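Local coordinates for protein putative epimerase (Burkholderia cenocepacia, PDB 4LW8) that probably epimerises or otherwise modifies nucleotide sugars with an NAD(P) cofactor, in a pathway that probably serves lipopolysaccharide O-antigen biosynthesis, at residues A[178-186]-A[241-250]; A[259-267]-A[308-316]. All blocks are in the same frame, centred on the assembly; numbering follows the deposited sequence.

Contact 1 (A[178-186]-A[241-250]); sequences LPIVIARPF and APAGETFNVC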
loop_
_atom_site.group_PDB
_atom_site.type_symbol
_atom_site.label_atom_id
_atom_site.label_comp_id
_atom_site.label_asym_id
_atom_site.label_seq_id
_atom_site.Cartn_x
_atom_site.Cartn_y
_atom_site.Cartn_z
ATOM N N LEU A 178 -1.798 20.000 -0.339
ATOM C CA LEU A 178 -2.707 20.017 0.807
ATOM C C LEU A 178 -1.968 19.805 2.126
ATOM O O LEU A 178 -1.013 19.037 2.182
ATOM C CB LEU A 178 -3.794 18.938 0.648
ATOM C CG LEU A 178 -4.811 18.998 -0.507
ATOM C CD1 LEU A 178 -5.592 17.665 -0.573
ATOM C CD2 LEU A 178 -5.780 20.149 -0.314
ATOM N N PRO A 179 -2.427 20.471 3.198
ATOM C CA PRO A 179 -1.869 20.252 4.541
ATOM C C PRO A 179 -2.464 19.007 5.188
ATOM O O PRO A 179 -3.559 19.055 5.748
ATOM C CB PRO A 179 -2.273 21.508 5.297
ATOM C CG PRO A 179 -3.548 21.948 4.628
ATOM C CD PRO A 179 -3.436 21.547 3.183
ATOM N N ILE A 180 -1.730 17.904 5.120
ATOM C CA ILE A 180 -2.294 16.593 5.443
ATOM C C ILE A 180 -1.709 16.042 6.732
ATOM O O ILE A 180 -0.493 15.943 6.877
ATOM C CB ILE A 180 -2.053 15.579 4.292
ATOM C CG1 ILE A 180 -2.816 16.026 3.043
ATOM C CG2 ILE A 180 -2.482 14.138 4.705
ATOM C CD1 ILE A 180 -2.451 15.258 1.770
ATOM N N VAL A 181 -2.589 15.700 7.665
ATOM C CA VAL A 181 -2.212 15.114 8.942
ATOM C C VAL A 181 -2.794 13.717 8.992
ATOM O O VAL A 181 -3.957 13.516 8.622
ATOM C CB VAL A 181 -2.724 15.956 10.127
ATOM C CG1 VAL A 181 -2.211 15.400 11.441
ATOM C CG2 VAL A 181 -2.265 17.404 9.956
ATOM N N ILE A 182 -1.984 12.750 9.418
ATOM C CA ILE A 182 -2.441 11.367 9.467
ATOM C C ILE A 182 -2.566 10.911 10.925
ATOM O O ILE A 182 -1.636 11.068 11.718
ATOM C CB ILE A 182 -1.487 10.410 8.684
ATOM C CG1 ILE A 182 -1.450 10.773 7.183
ATOM C CG2 ILE A 182 -1.939 8.964 8.883
ATOM C CD1 ILE A 182 -0.351 10.082 6.378
ATOM N N ALA A 183 -3.726 10.366 11.284
ATOM C CA ALA A 183 -3.906 9.823 12.615
ATOM C C ALA A 183 -3.869 8.294 12.560
ATOM O O ALA A 183 -4.421 7.686 11.637
ATOM C CB ALA A 183 -5.216 10.339 13.236
ATOM N N ARG A 184 -3.152 7.673 13.497
ATOM C CA ARG A 184 -3.204 6.216 13.658
ATOM C C ARG A 184 -3.842 5.860 14.995
ATOM O O ARG A 184 -3.132 5.625 15.973
ATOM C CB ARG A 184 -1.811 5.577 13.566
ATOM C CG ARG A 184 -1.209 5.557 12.179
ATOM C CD ARG A 184 0.261 5.161 12.228
ATOM N NE ARG A 184 0.836 5.090 10.893
ATOM C CZ ARG A 184 2.134 4.941 10.644
ATOM N NH1 ARG A 184 2.995 4.835 11.647
ATOM N NH2 ARG A 184 2.565 4.902 9.386
ATOM N N PRO A 185 -5.182 5.841 15.050
ATOM C CA PRO A 185 -5.852 5.508 16.312
ATOM C C PRO A 185 -5.616 4.068 16.711
ATOM O O PRO A 185 -5.640 3.165 15.866
ATOM C CB PRO A 185 -7.343 5.736 15.998
ATOM C CG PRO A 185 -7.438 5.506 14.485
ATOM C CD PRO A 185 -6.152 6.127 13.966
ATOM N N PHE A 186 -5.381 3.842 17.990
ATOM C CA PHE A 186 -5.434 2.477 18.509
ATOM C C PHE A 186 -6.907 2.138 18.753
ATOM O O PHE A 186 -7.772 2.907 18.332
ATOM C CB PHE A 186 -4.565 2.338 19.763
ATOM C CG PHE A 186 -3.097 2.208 19.450
ATOM C CD1 PHE A 186 -2.412 3.253 18.832
ATOM C CD2 PHE A 186 -2.417 1.014 19.707
ATOM C CE1 PHE A 186 -1.065 3.132 18.505
ATOM C CE2 PHE A 186 -1.054 0.878 19.379
ATOM C CZ PHE A 186 -0.381 1.940 18.780
ATOM N N ALA A 241 -2.836 21.784 12.830
ATOM C CA ALA A 241 -2.501 21.497 11.429
ATOM C C ALA A 241 -1.015 21.184 11.134
ATOM O O ALA A 241 -0.402 21.839 10.283
ATOM C CB ALA A 241 -2.947 22.661 10.564
ATOM N N PRO A 242 -0.427 20.178 11.813
ATOM C CA PRO A 242 0.981 19.875 11.506
ATOM C C PRO A 242 1.144 19.058 10.218
ATOM O O PRO A 242 1.357 17.848 10.265
ATOM C CB PRO A 242 1.436 19.073 12.720
ATOM C CG PRO A 242 0.181 18.437 13.227
ATOM C CD PRO A 242 -0.958 19.328 12.892
ATOM N N ALA A 243 1.095 19.745 9.085
ATOM C CA ALA A 243 1.140 19.131 7.767
ATOM C C ALA A 243 2.321 18.174 7.613
ATOM O O ALA A 243 3.426 18.488 8.027
ATOM C CB ALA A 243 1.201 20.231 6.694
ATOM N N GLY A 244 2.075 16.999 7.037
ATOM C CA GLY A 244 3.142 16.058 6.741
ATOM C C GLY A 244 3.471 15.097 7.867
ATOM O O GLY A 244 4.360 14.253 7.733
ATOM N N GLU A 245 2.753 15.213 8.978
ATOM C CA GLU A 245 3.080 14.448 10.182
ATOM C C GLU A 245 2.039 13.373 10.509
ATOM O O GLU A 245 0.837 13.586 10.323
ATOM C CB GLU A 245 3.237 15.411 11.365
ATOM C CG GLU A 245 4.404 16.369 11.201
ATOM C CD GLU A 245 5.732 15.625 11.104
ATOM O OE1 GLU A 245 5.929 14.699 11.908
ATOM O OE2 GLU A 245 6.560 15.938 10.216
ATOM N N THR A 246 2.517 12.231 11.007
ATOM C CA THR A 246 1.674 11.099 11.402
ATOM C C THR A 246 1.670 10.956 12.924
ATOM O O THR A 246 2.712 11.094 13.556
ATOM C CB THR A 246 2.170 9.788 10.756
ATOM O OG1 THR A 246 2.040 9.872 9.334
ATOM C CG2 THR A 246 1.393 8.580 11.266
ATOM N N PHE A 247 0.505 10.696 13.515
ATOM C CA PHE A 247 0.395 10.637 14.977
ATOM C C PHE A 247 -0.382 9.421 15.474
ATOM O O PHE A 247 -1.513 9.189 15.044
ATOM C CB PHE A 247 -0.303 11.891 15.525
ATOM C CG PHE A 247 0.429 13.179 15.258
ATOM C CD1 PHE A 247 0.210 13.886 14.094
ATOM C CD2 PHE A 247 1.311 13.693 16.191
ATOM C CE1 PHE A 247 0.883 15.076 13.852
ATOM C CE2 PHE A 247 1.990 14.879 15.962
ATOM C CZ PHE A 247 1.780 15.572 14.791
ATOM N N ASN A 248 0.220 8.650 16.374
ATOM C CA ASN A 248 -0.550 7.710 17.184
ATOM C C ASN A 248 -1.609 8.472 17.983
ATOM O O ASN A 248 -1.336 9.557 18.512
ATOM C CB ASN A 248 0.355 6.945 18.156
ATOM C CG ASN A 248 1.255 5.943 17.465
ATOM O OD1 ASN A 248 1.013 5.548 16.319
ATOM N ND2 ASN A 248 2.305 5.522 18.163
ATOM N N VAL A 249 -2.807 7.912 18.078
ATOM C CA VAL A 249 -3.812 8.409 19.022
ATOM C C VAL A 249 -4.212 7.216 19.883
ATOM O O VAL A 249 -4.740 6.227 19.374
ATOM C CB VAL A 249 -5.034 9.050 18.308
ATOM C CG1 VAL A 249 -6.083 9.518 19.319
ATOM C CG2 VAL A 249 -4.576 10.235 17.451
ATOM N N CYS A 250 -3.902 7.288 21.175
ATOM C CA CYS A 250 -4.005 6.125 22.069
ATOM C C CYS A 250 -3.987 6.565 23.527
ATOM O O CYS A 250 -3.660 7.713 23.820
ATOM C CB CYS A 250 -2.864 5.147 21.813
ATOM S SG CYS A 250 -1.243 5.935 21.926
#

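Contact 2 (A[259-267]-A[308-316]); sequences EVLAMLSRI and LDETLRWMV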
loop_
_atom_site.group_PDB
_atom_site.type_symbol
_atom_site.label_atom_id
_atom_site.label_comp_id
_atom_site.label_asym_id
_atom_site.label_seq_id
_atom_site.Cartn_x
_atom_site.Cartn_y
_atom_site.Cartn_z
ATOM N N GLU A 259 -8.994 -7.892 32.907
ATOM C CA GLU A 259 -9.200 -6.606 33.573
ATOM C C GLU A 259 -10.519 -5.970 33.143
ATOM O O GLU A 259 -11.236 -5.392 33.965
ATOM C CB GLU A 259 -8.055 -5.631 33.269
ATOM C CG GLU A 259 -6.666 -6.032 33.794
ATOM C CD GLU A 259 -5.574 -5.095 33.275
ATOM O OE1 GLU A 259 -5.422 -3.982 33.826
ATOM O OE2 GLU A 259 -4.881 -5.461 32.301
ATOM N N VAL A 260 -10.841 -6.088 31.858
ATOM C CA VAL A 260 -12.066 -5.504 31.329
ATOM C C VAL A 260 -13.272 -6.240 31.909
ATOM O O VAL A 260 -14.227 -5.611 32.382
ATOM C CB VAL A 260 -12.098 -5.546 29.785
ATOM C CG1 VAL A 260 -13.434 -5.029 29.268
ATOM C CG2 VAL A 260 -10.965 -4.702 29.215
ATOM N N LEU A 261 -13.210 -7.572 31.900
ATOM C CA LEU A 261 -14.258 -8.380 32.511
ATOM C C LEU A 261 -14.452 -8.001 33.978
ATOM O O LEU A 261 -15.578 -7.866 34.440
ATOM C CB LEU A 261 -13.936 -9.880 32.392
ATOM C CG LEU A 261 -14.039 -10.458 30.977
ATOM C CD1 LEU A 261 -13.385 -11.847 30.884
ATOM C CD2 LEU A 261 -15.505 -10.495 30.555
ATOM N N ALA A 262 -13.354 -7.814 34.704
ATOM C CA ALA A 262 -13.451 -7.479 36.122
ATOM C C ALA A 262 -14.157 -6.133 36.330
ATOM O O ALA A 262 -14.938 -5.980 37.273
ATOM C CB ALA A 262 -12.077 -7.467 36.758
ATOM N N MET A 263 -13.893 -5.173 35.442
ATOM C CA MET A 263 -14.543 -3.858 35.496
ATOM C C MET A 263 -16.047 -3.960 35.284
ATOM O O MET A 263 -16.838 -3.281 35.951
ATOM C CB MET A 263 -13.955 -2.912 34.447
ATOM C CG MET A 263 -12.573 -2.367 34.769
ATOM S SD MET A 263 -11.908 -1.368 33.407
ATOM C CE MET A 263 -10.272 -1.049 34.040
ATOM N N LEU A 264 -16.432 -4.790 34.323
ATOM C CA LEU A 264 -17.832 -4.935 33.978
ATOM C C LEU A 264 -18.560 -5.723 35.050
ATOM O O LEU A 264 -19.723 -5.440 35.345
ATOM C CB LEU A 264 -17.977 -5.599 32.609
ATOM C CG LEU A 264 -17.616 -4.700 31.418
ATOM C CD1 LEU A 264 -17.411 -5.533 30.161
ATOM C CD2 LEU A 264 -18.707 -3.648 31.187
ATOM N N SER A 265 -17.869 -6.697 35.645
ATOM C CA SER A 265 -18.432 -7.448 36.762
ATOM C C SER A 265 -18.771 -6.511 37.916
ATOM O O SER A 265 -19.825 -6.642 38.538
ATOM C CB SER A 265 -17.467 -8.540 37.239
ATOM O OG SER A 265 -17.304 -9.553 36.246
ATOM N N ARG A 266 -17.877 -5.563 38.194
ATOM C CA ARG A 266 -18.100 -4.594 39.269
ATOM C C ARG A 266 -19.279 -3.685 38.928
ATOM O O ARG A 266 -20.102 -3.370 39.791
ATOM C CB ARG A 266 -16.840 -3.757 39.520
ATOM N N ILE A 267 -19.376 -3.306 37.654
ATOM C CA ILE A 267 -20.450 -2.435 37.182
ATOM C C ILE A 267 -21.813 -3.144 37.192
ATOM O O ILE A 267 -22.816 -2.585 37.645
ATOM C CB ILE A 267 -20.160 -1.923 35.760
ATOM C CG1 ILE A 267 -18.975 -0.952 35.772
ATOM C CG2 ILE A 267 -21.382 -1.235 35.170
ATOM C CD1 ILE A 267 -18.374 -0.684 34.387
ATOM N N LEU A 308 -11.095 3.905 31.450
ATOM C CA LEU A 308 -11.889 2.934 30.709
ATOM C C LEU A 308 -13.133 2.496 31.495
ATOM O O LEU A 308 -14.188 2.267 30.906
ATOM C CB LEU A 308 -11.040 1.707 30.331
ATOM C CG LEU A 308 -11.668 0.662 29.389
ATOM C CD1 LEU A 308 -12.077 1.269 28.061
ATOM C CD2 LEU A 308 -10.709 -0.484 29.144
ATOM N N ASP A 309 -13.037 2.394 32.813
ATOM C CA ASP A 309 -14.204 1.929 33.568
ATOM C C ASP A 309 -15.347 2.964 33.477
ATOM O O ASP A 309 -16.526 2.601 33.493
ATOM C CB ASP A 309 -13.843 1.617 35.025
ATOM C CG ASP A 309 -13.673 2.857 35.862
ATOM O OD1 ASP A 309 -14.626 3.219 36.588
ATOM O OD2 ASP A 309 -12.584 3.464 35.802
ATOM N N GLU A 310 -15.001 4.245 33.383
ATOM C CA GLU A 310 -16.008 5.277 33.116
ATOM C C GLU A 310 -16.624 5.078 31.713
ATOM O O GLU A 310 -17.837 5.111 31.537
ATOM C CB GLU A 310 -15.391 6.669 33.215
ATOM C CG GLU A 310 -16.379 7.799 32.990
ATOM C CD GLU A 310 -15.756 9.177 33.185
ATOM O OE1 GLU A 310 -14.844 9.314 34.034
ATOM O OE2 GLU A 310 -16.189 10.126 32.490
ATOM N N THR A 311 -15.773 4.857 30.719
ATOM C CA THR A 311 -16.231 4.554 29.367
ATOM C C THR A 311 -17.194 3.367 29.356
ATOM O O THR A 311 -18.254 3.413 28.728
ATOM C CB THR A 311 -15.047 4.227 28.438
ATOM O OG1 THR A 311 -14.118 5.317 28.429
ATOM C CG2 THR A 311 -15.534 3.925 27.009
ATOM N N LEU A 312 -16.820 2.302 30.055
ATOM C CA LEU A 312 -17.623 1.091 30.056
ATOM C C LEU A 312 -18.955 1.314 30.780
ATOM O O LEU A 312 -19.983 0.791 30.359
ATOM C CB LEU A 312 -16.845 -0.066 30.689
ATOM C CG LEU A 312 -15.652 -0.606 29.885
ATOM C CD1 LEU A 312 -14.784 -1.538 30.728
ATOM C CD2 LEU A 312 -16.133 -1.317 28.629
ATOM N N ARG A 313 -18.941 2.093 31.857
ATOM C CA ARG A 313 -20.173 2.358 32.602
ATOM C C ARG A 313 -21.114 3.184 31.735
ATOM O O ARG A 313 -22.322 2.947 31.697
ATOM C CB ARG A 313 -19.888 3.088 33.917
ATOM C CG ARG A 313 -21.115 3.180 34.823
ATOM C CD ARG A 313 -20.814 3.849 36.156
ATOM N NE ARG A 313 -19.964 3.034 37.024
ATOM C CZ ARG A 313 -20.403 2.040 37.797
ATOM N NH1 ARG A 313 -21.691 1.719 37.805
ATOM N NH2 ARG A 313 -19.552 1.365 38.559
ATOM N N TRP A 314 -20.530 4.153 31.042
ATOM C CA TRP A 314 -21.232 4.983 30.081
ATOM C C TRP A 314 -21.982 4.110 29.075
ATOM O O TRP A 314 -23.174 4.309 28.837
ATOM C CB TRP A 314 -20.225 5.896 29.386
ATOM C CG TRP A 314 -20.736 6.734 28.251
ATOM C CD1 TRP A 314 -21.856 7.520 28.240
ATOM C CD2 TRP A 314 -20.095 6.935 26.987
ATOM N NE1 TRP A 314 -21.966 8.170 27.031
ATOM C CE2 TRP A 314 -20.896 7.833 26.248
ATOM C CE3 TRP A 314 -18.927 6.432 26.404
ATOM C CZ2 TRP A 314 -20.568 8.232 24.952
ATOM C CZ3 TRP A 314 -18.597 6.839 25.117
ATOM C CH2 TRP A 314 -19.415 7.722 24.405
ATOM N N MET A 315 -21.286 3.115 28.524
ATOM C CA MET A 315 -21.863 2.207 27.525
ATOM C C MET A 315 -22.932 1.272 28.123
ATOM O O MET A 315 -23.979 1.043 27.509
ATOM C CB MET A 315 -20.745 1.389 26.856
ATOM C CG MET A 315 -19.743 2.260 26.065
ATOM S SD MET A 315 -18.221 1.401 25.592
ATOM C CE MET A 315 -18.842 0.122 24.501
ATOM N N VAL A 316 -22.658 0.708 29.299
ATOM C CA VAL A 316 -23.630 -0.162 29.958
ATOM C C VAL A 316 -24.915 0.616 30.249
ATOM O O VAL A 316 -26.010 0.151 29.947
ATOM C CB VAL A 316 -23.088 -0.762 31.273
ATOM C CG1 VAL A 316 -24.233 -1.398 32.079
ATOM C CG2 VAL A 316 -22.001 -1.804 30.983
#

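Contact 1 (A[178-186]-A[241-250])
Thr246 CG2 rests on one face of the Arg184 guanidinium, 3.5 Å above its plane and displaced toward the rim. At the edge of the Phe186 ring, CE1 lies 3.8 Å from Asn248 CG, with ring and amide planes 86° apart; Cys250 CB approaches CD1 of that ring obliquely, and Cys250 SG stands 4.8 Å from the ring centroid, 33° off the normal. The Phe247 ring has Ile182 O near its plane and Val181 CG1 set obliquely to it, 3.9 Å from CD1. Arg184 is extended from CG to NE, which carries its guanidinium across Thr246 to a salt bridge with Glu168; Tyr140 OH bonds both Arg184 NH1 and Asn248 OD1. Most of these side chains project from two parallel strands of the Rossmann-like sheet, 180-185 and the edge strand 246-249, with Phe186 and Cys250 just beyond their ends; strand 130-134 flanks 180-185 on its other side. Ala183, Pro185, Phe247 and Val249 face helix 227-240, whereas Ile182, Arg184, Thr246 and Asn248 share the other face. Backbone bonds alternate in direction: Ile182 N to Glu245 O, Phe247 N to Ile182 O, Arg184 N to Phe247 O (2.7 Å, 176° at the hydrogen), Val249 N to Arg184 O, Phe186 N to Val249 O. A type II turn from Pro242 to Glu245 presents Gly244 N to Ile180 O at 2.8 Å, while Pro242 CD packs 3.7 Å from Val181 CG2.

Contact 2 (A[259-267]-A[308-316])
Ile267 and Leu312 interlock as reciprocal knobs into holes between two helices, 259-267 and 308-316, whose axes approach to 10.0 Å at a crossing angle of -53°, in the smaller C-terminal region that in this family usually forms the substrate-binding part. Ile267 sits among Asp309, Leu312, Arg313 and Val316; Leu312 fills the hollow between Val260, Met263, Leu264 and Ile267. Leu312 meets Val260, Met263 and Leu264 at about right angles, and its root and one branch meet different partners: CB lies 4.0 Å from Ile267 CD1, and CD1 lies 3.9 Å from Met263 SD. The Met263 chain is extended beyond CG (chi2 175°), laying the sulfur across both Leu312 CD1 and Asp309 CB. Leu264 CD2 slants against Val316 CG2 at 3.8 Å. No hydrogen bond joins the segments; apolar side chains fill the interface, with the Arg313 guanidinium and Asp309 CB packed at its margin. Tyr255 of strand 254-256 backs Val260, Met263 and Leu308, and Leu202 of helix 198-207 backs Val260 and Leu264. At the exposed margin Arg313 bends at chi3 (-69°), bringing its guanidinium back over Ile267, whose CG1 lies 3.7 Å from NH2 over one face of the group.

In the fold
From the N terminus, the chain first builds the parallel strands and flanking helices of the Rossmann-like fold, which probably binds NAD(P), then enters strand 180-189. Contact 1 closes the loop that leaves this strand, passes through helix 198-207 and strand 221-226, and returns along helix 227-240 to strand 246-249. Only then does the chain reach helix 257-268, where contact 2 opens; it closes at helix 308-321 after strands 273-276 and 288-291 and helix 294-300. The two loops therefore follow in series, neither nesting nor crossing. Contacts 1 and 2 have centres 30 Å apart, on opposite sides of the chain's centre. Contact 1 adds strand 246-249 to the main sheet, while contact 2 packs two C-terminal helices together; strand 221-226 touches side chains of both.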